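Long-range contacts in (S)-imine reductase (Streptomyces sp. GF3546, PDB 4OQY), which probably reduces imines to amines with S selectivity, using NADPH as the hydride donor: residues Q4-I9 against N60-L65; K87-L92 against A112-G117. All coordinates share one frame; numbering follows the deposited sequence.

Interaction 1 (Q4-I9 against N60-L65); sequences QSVTVI and NELIVL
The side chains of Q4 and L62 cross at about a right angle. L62 lies to one side of the Q4 amide plane and is set obliquely to it. Its CD2 comes within 4.1 Å of Q4 OE1. That oxygen is hydrogen-bonded to T148. The other amide, of N60, fits beside S5 and T7, but its modelled orientation is doubtful. T7 OG1 takes its hydrogen bond to A56 O.

Beyond these groups the two strands pair in parallel. T7 N donates to L62 O at 3.0 Å, V64 N to T7 O at 2.8 Å, and I9 N to V64 O at 2.9 Å. All three bonds are nearly straight. A water extends the ladder, donating a hydrogen bond to S5 O and accepting one from L62 N.

On one face V6 CG2 meets V64 CG2 at 3.8 Å. On the other, I63 folds back at chi2 (-61°), which brings CD1 to 3.7 Å from T7 CB. I9 and L65 lie side by side there.

Helix 13-24 covers V6, V8 and V64. Strand 29-32 flanks strand 6-9 on its far edge, and strand 88-91 flanks strand 62-65. This is the centre of the Rossmann sheet, and V8 lies close to NADPH-binding L11.

Interaction 2 (K87-L92 against A112-G117); sequences KVIANL and AKHLTG
L115 and I89 meet mainly through their backbones, with their side chains on opposite faces of the sheet. L115 N donates to I89 O at 2.7 Å, almost straight. The same oxygen also receives a CA-H contact from H114. L115 CD1 reaches V88 CG1 at 4.2 Å, and helix 139-149 covers this face, with L149 on L115 and V141 on V88.

I89 points to the other face. Its CG1 lies anti to the carbonyl carbon (chi1 -59°), and from there the extended chain carries CD1 to A112 CB at 4.0 Å. I89 N binds K113 O.

N91 is on the I89 face too. Its CB lies 3.5 Å from H114 NE2, oblique to the ring. The planes of the N91 amide and the imidazole are 80° apart. N91 OD1 is bonded to S93 OG, which holds the amide. Y70 packs on both N91 and H114, and A103 and A104 of helix 97-109 back the ring. A serine in place of H114 would probably open a gap between N91 CB and these alanines and make the amide less firmly placed.

The N91 backbone is bonded at both ends. Its N reaches L115 O with a bent angle of 142°. Its O takes G117 N from above the carbonyl plane. Just beyond, L92 CD2 lies 3.6 Å from G117 CA, on the side where a beta carbon would stand.

Strands 88-91 and 113-119, with helix 97-109 between them, form a right-handed beta-alpha-beta crossover of the Rossmann type. Five backbone bonds satisfy buried amides and carbonyls across the contact, and the side chains add mostly apolar packing. The register of the two strands therefore probably depends little on charge.

Overall arrangement
The two interactions follow one another along the chain, with interaction 1 closing before interaction 2 opens. Their centres are 10 Å apart. Both belong to one sheet of the nucleotide-binding domain, in which strands 6-9, 62-65, 88-91 and 113-119 lie side by side in that order, all parallel. The middle pair joins them. E61 O lies 2.9 Å from V88 N, and I63 O 2.8 Å from A90 N, both probable hydrogen bonds. L65 CD1 packs on I89 CG2. The four strands thus form a continuous core. NADPH-binding residues such as L11, L67 and S94 come soon after their strands, consistent with a cofactor site along the sheet's C-terminal edge.

Interaction 1 (Q4-I9 against N60-L65)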
loop_
_atom_site.group_PDB
_atom_site.type_symbol
_atom_site.label_atom_id
_atom_site.label_comp_id
_atom_site.label_asym_id
_atom_site.label_seq_id
_atom_site.Cartn_x
_atom_site.Cartn_y
_atom_site.Cartn_z
ATOM N N GLN B 4 -35.749 -11.892 12.374
ATOM C CA GLN B 4 -35.453 -13.272 11.933
ATOM C C GLN B 4 -34.433 -13.918 12.866
ATOM O O GLN B 4 -33.354 -13.375 13.104
ATOM C CB GLN B 4 -34.930 -13.351 10.470
ATOM C CG GLN B 4 -35.245 -14.679 9.763
ATOM C CD GLN B 4 -34.296 -15.109 8.612
ATOM O OE1 GLN B 4 -33.492 -14.328 8.073
ATOM N NE2 GLN B 4 -34.408 -16.380 8.224
ATOM N N SER B 5 -34.737 -15.092 13.396
ATOM C CA SER B 5 -33.730 -15.760 14.184
ATOM C C SER B 5 -32.702 -16.402 13.251
ATOM O O SER B 5 -32.957 -16.614 12.064
ATOM C CB SER B 5 -34.357 -16.767 15.131
ATOM O OG SER B 5 -35.334 -17.491 14.444
ATOM N N VAL B 6 -31.539 -16.707 13.796
ATOM C CA VAL B 6 -30.390 -17.116 12.975
ATOM C C VAL B 6 -29.446 -18.023 13.739
ATOM O O VAL B 6 -29.417 -18.003 14.953
ATOM C CB VAL B 6 -29.648 -15.853 12.483
ATOM C CG1 VAL B 6 -29.197 -15.006 13.652
ATOM C CG2 VAL B 6 -28.470 -16.190 11.583
ATOM N N THR B 7 -28.723 -18.875 13.015
ATOM C CA THR B 7 -27.723 -19.719 13.618
ATOM C C THR B 7 -26.358 -19.186 13.207
ATOM O O THR B 7 -26.164 -18.785 12.049
ATOM C CB THR B 7 -27.900 -21.190 13.170
ATOM O OG1 THR B 7 -29.078 -21.729 13.781
ATOM C CG2 THR B 7 -26.702 -22.042 13.555
ATOM N N VAL B 8 -25.430 -19.165 14.157
ATOM C CA VAL B 8 -24.049 -18.844 13.896
ATOM C C VAL B 8 -23.194 -20.039 14.357
ATOM O O VAL B 8 -23.230 -20.444 15.524
ATOM C CB VAL B 8 -23.593 -17.542 14.597
ATOM C CG1 VAL B 8 -22.113 -17.267 14.324
ATOM C CG2 VAL B 8 -24.444 -16.353 14.140
ATOM N N ILE B 9 -22.423 -20.574 13.424
ATOM C CA ILE B 9 -21.455 -21.652 13.691
ATOM C C ILE B 9 -20.025 -21.103 13.570
ATOM O O ILE B 9 -19.659 -20.537 12.533
ATOM C CB ILE B 9 -21.677 -22.809 12.696
ATOM C CG1 ILE B 9 -23.019 -23.499 12.991
ATOM C CG2 ILE B 9 -20.537 -23.836 12.742
ATOM C CD1 ILE B 9 -23.390 -24.541 11.940
ATOM N N ASN B 60 -32.779 -23.171 12.509
ATOM C CA ASN B 60 -33.016 -21.984 11.675
ATOM C C ASN B 60 -32.804 -22.298 10.196
ATOM O O ASN B 60 -32.094 -23.253 9.834
ATOM C CB ASN B 60 -32.066 -20.840 12.074
ATOM C CG ASN B 60 -32.376 -20.247 13.455
ATOM O OD1 ASN B 60 -31.571 -20.334 14.397
ATOM N ND2 ASN B 60 -33.519 -19.637 13.569
ATOM N N GLU B 61 -33.416 -21.497 9.337
ATOM C CA GLU B 61 -33.168 -21.562 7.896
ATOM C C GLU B 61 -31.803 -20.952 7.567
ATOM O O GLU B 61 -31.037 -21.510 6.765
ATOM C CB GLU B 61 -34.278 -20.835 7.113
ATOM C CG GLU B 61 -34.111 -20.945 5.605
ATOM C CD GLU B 61 -35.188 -20.229 4.827
ATOM O OE1 GLU B 61 -35.833 -19.324 5.380
ATOM O OE2 GLU B 61 -35.365 -20.552 3.644
ATOM N N LEU B 62 -31.504 -19.807 8.184
ATOM C CA LEU B 62 -30.283 -19.060 7.891
ATOM C C LEU B 62 -29.145 -19.429 8.821
ATOM O O LEU B 62 -29.210 -19.201 10.038
ATOM C CB LEU B 62 -30.507 -17.561 7.994
ATOM C CG LEU B 62 -29.313 -16.725 7.543
ATOM C CD1 LEU B 62 -29.083 -16.881 6.054
ATOM C CD2 LEU B 62 -29.543 -15.267 7.872
ATOM N N ILE B 63 -28.115 -20.019 8.217
ATOM C CA ILE B 63 -26.948 -20.525 8.901
ATOM C C ILE B 63 -25.745 -19.705 8.460
ATOM O O ILE B 63 -25.310 -19.782 7.311
ATOM C CB ILE B 63 -26.678 -22.003 8.509
ATOM C CG1 ILE B 63 -27.966 -22.840 8.624
ATOM C CG2 ILE B 63 -25.536 -22.573 9.329
ATOM C CD1 ILE B 63 -28.601 -22.924 10.002
ATOM N N VAL B 64 -25.198 -18.947 9.390
ATOM C CA VAL B 64 -24.027 -18.125 9.158
ATOM C C VAL B 64 -22.798 -18.837 9.670
ATOM O O VAL B 64 -22.720 -19.215 10.853
ATOM C CB VAL B 64 -24.125 -16.802 9.939
ATOM C CG1 VAL B 64 -22.851 -15.979 9.759
ATOM C CG2 VAL B 64 -25.347 -16.034 9.472
ATOM N N LEU B 65 -21.827 -18.996 8.787
ATOM C CA LEU B 65 -20.585 -19.667 9.117
ATOM C C LEU B 65 -19.472 -18.653 9.171
ATOM O O LEU B 65 -19.264 -17.874 8.231
ATOM C CB LEU B 65 -20.210 -20.710 8.050
ATOM C CG LEU B 65 -21.230 -21.765 7.620
ATOM C CD1 LEU B 65 -20.592 -22.637 6.556
ATOM C CD2 LEU B 65 -21.751 -22.633 8.750
HETATM O O HOH W 1 -33.319 -18.257 9.759
#

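Interaction 2 (K87-L92 against A112-G117)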
loop_
_atom_site.group_PDB
_atom_site.type_symbol
_atom_site.label_atom_id
_atom_site.label_comp_id
_atom_site.label_asym_id
_atom_site.label_seq_id
_atom_site.Cartn_x
_atom_site.Cartn_y
_atom_site.Cartn_z
ATOM N N LYS B 87 -31.809 -25.338 3.912
ATOM C CA LYS B 87 -31.019 -24.297 4.580
ATOM C C LYS B 87 -30.406 -23.316 3.591
ATOM O O LYS B 87 -30.188 -23.623 2.414
ATOM C CB LYS B 87 -29.900 -24.906 5.436
ATOM C CG LYS B 87 -30.356 -25.937 6.458
ATOM C CD LYS B 87 -31.293 -25.354 7.517
ATOM C CE LYS B 87 -32.289 -26.398 7.976
ATOM N NZ LYS B 87 -33.006 -25.992 9.198
ATOM N N VAL B 88 -30.111 -22.134 4.108
ATOM C CA VAL B 88 -29.370 -21.115 3.395
ATOM C C VAL B 88 -28.090 -20.911 4.175
ATOM O O VAL B 88 -28.107 -20.473 5.321
ATOM C CB VAL B 88 -30.145 -19.794 3.302
ATOM C CG1 VAL B 88 -29.296 -18.715 2.651
ATOM C CG2 VAL B 88 -31.445 -19.983 2.527
ATOM N N ILE B 89 -26.979 -21.279 3.562
ATOM C CA ILE B 89 -25.688 -21.104 4.186
ATOM C C ILE B 89 -25.071 -19.788 3.746
ATOM O O ILE B 89 -24.760 -19.604 2.573
ATOM C CB ILE B 89 -24.760 -22.246 3.791
ATOM C CG1 ILE B 89 -25.385 -23.568 4.219
ATOM C CG2 ILE B 89 -23.400 -22.067 4.448
ATOM C CD1 ILE B 89 -24.748 -24.759 3.561
ATOM N N ALA B 90 -24.921 -18.870 4.684
ATOM C CA ALA B 90 -24.207 -17.624 4.455
ATOM C C ALA B 90 -22.787 -17.870 4.937
ATOM O O ALA B 90 -22.486 -17.749 6.124
ATOM C CB ALA B 90 -24.876 -16.491 5.216
ATOM N N ASN B 91 -21.949 -18.336 4.009
ATOM C CA ASN B 91 -20.581 -18.709 4.309
ATOM C C ASN B 91 -19.646 -17.496 4.273
ATOM O O ASN B 91 -19.283 -17.026 3.200
ATOM C CB ASN B 91 -20.125 -19.751 3.310
ATOM C CG ASN B 91 -18.812 -20.368 3.692
ATOM O OD1 ASN B 91 -18.141 -19.902 4.604
ATOM N ND2 ASN B 91 -18.450 -21.437 3.015
ATOM N N LEU B 92 -19.305 -16.982 5.465
ATOM C CA LEU B 92 -18.473 -15.793 5.620
ATOM C C LEU B 92 -17.029 -16.166 5.939
ATOM O O LEU B 92 -16.253 -15.321 6.378
ATOM C CB LEU B 92 -19.053 -14.857 6.713
ATOM C CG LEU B 92 -20.530 -14.414 6.652
ATOM C CD1 LEU B 92 -20.757 -13.121 7.422
ATOM C CD2 LEU B 92 -21.114 -14.282 5.268
ATOM N N ALA B 112 -29.298 -27.358 -0.061
ATOM C CA ALA B 112 -29.091 -26.054 0.581
ATOM C C ALA B 112 -28.645 -25.048 -0.472
ATOM O O ALA B 112 -28.094 -25.434 -1.508
ATOM C CB ALA B 112 -28.042 -26.156 1.679
ATOM N N LYS B 113 -28.913 -23.781 -0.195
ATOM C CA LYS B 113 -28.456 -22.634 -0.984
ATOM C C LYS B 113 -27.227 -22.049 -0.322
ATOM O O LYS B 113 -27.095 -22.109 0.896
ATOM C CB LYS B 113 -29.528 -21.547 -0.989
ATOM C CG LYS B 113 -30.912 -22.018 -1.390
ATOM C CD LYS B 113 -30.920 -22.368 -2.854
ATOM C CE LYS B 113 -32.307 -22.733 -3.316
ATOM N NZ LYS B 113 -32.223 -22.997 -4.775
ATOM N N HIS B 114 -26.352 -21.440 -1.105
ATOM C CA HIS B 114 -25.093 -20.941 -0.586
ATOM C C HIS B 114 -24.913 -19.506 -0.988
ATOM O O HIS B 114 -24.984 -19.187 -2.170
ATOM C CB HIS B 114 -23.984 -21.748 -1.173
ATOM C CG HIS B 114 -22.622 -21.383 -0.698
ATOM N ND1 HIS B 114 -21.836 -20.447 -1.330
ATOM C CD2 HIS B 114 -21.857 -21.915 0.281
ATOM C CE1 HIS B 114 -20.659 -20.389 -0.734
ATOM N NE2 HIS B 114 -20.647 -21.275 0.242
ATOM N N LEU B 115 -24.697 -18.653 0.008
ATOM C CA LEU B 115 -24.300 -17.255 -0.186
ATOM C C LEU B 115 -22.869 -17.091 0.268
ATOM O O LEU B 115 -22.514 -17.423 1.406
ATOM C CB LEU B 115 -25.176 -16.277 0.623
ATOM C CG LEU B 115 -26.656 -16.135 0.241
ATOM C CD1 LEU B 115 -27.376 -15.221 1.223
ATOM C CD2 LEU B 115 -26.851 -15.632 -1.185
ATOM N N THR B 116 -22.058 -16.557 -0.621
ATOM C CA THR B 116 -20.679 -16.251 -0.314
ATOM C C THR B 116 -20.606 -14.832 0.259
ATOM O O THR B 116 -21.075 -13.863 -0.364
ATOM C CB THR B 116 -19.798 -16.339 -1.570
ATOM O OG1 THR B 116 -20.027 -17.589 -2.236
ATOM C CG2 THR B 116 -18.323 -16.239 -1.199
ATOM N N GLY B 117 -19.994 -14.725 1.435
ATOM C CA GLY B 117 -19.762 -13.434 2.082
ATOM C C GLY B 117 -18.280 -13.164 2.240
ATOM O O GLY B 117 -17.546 -14.021 2.716
#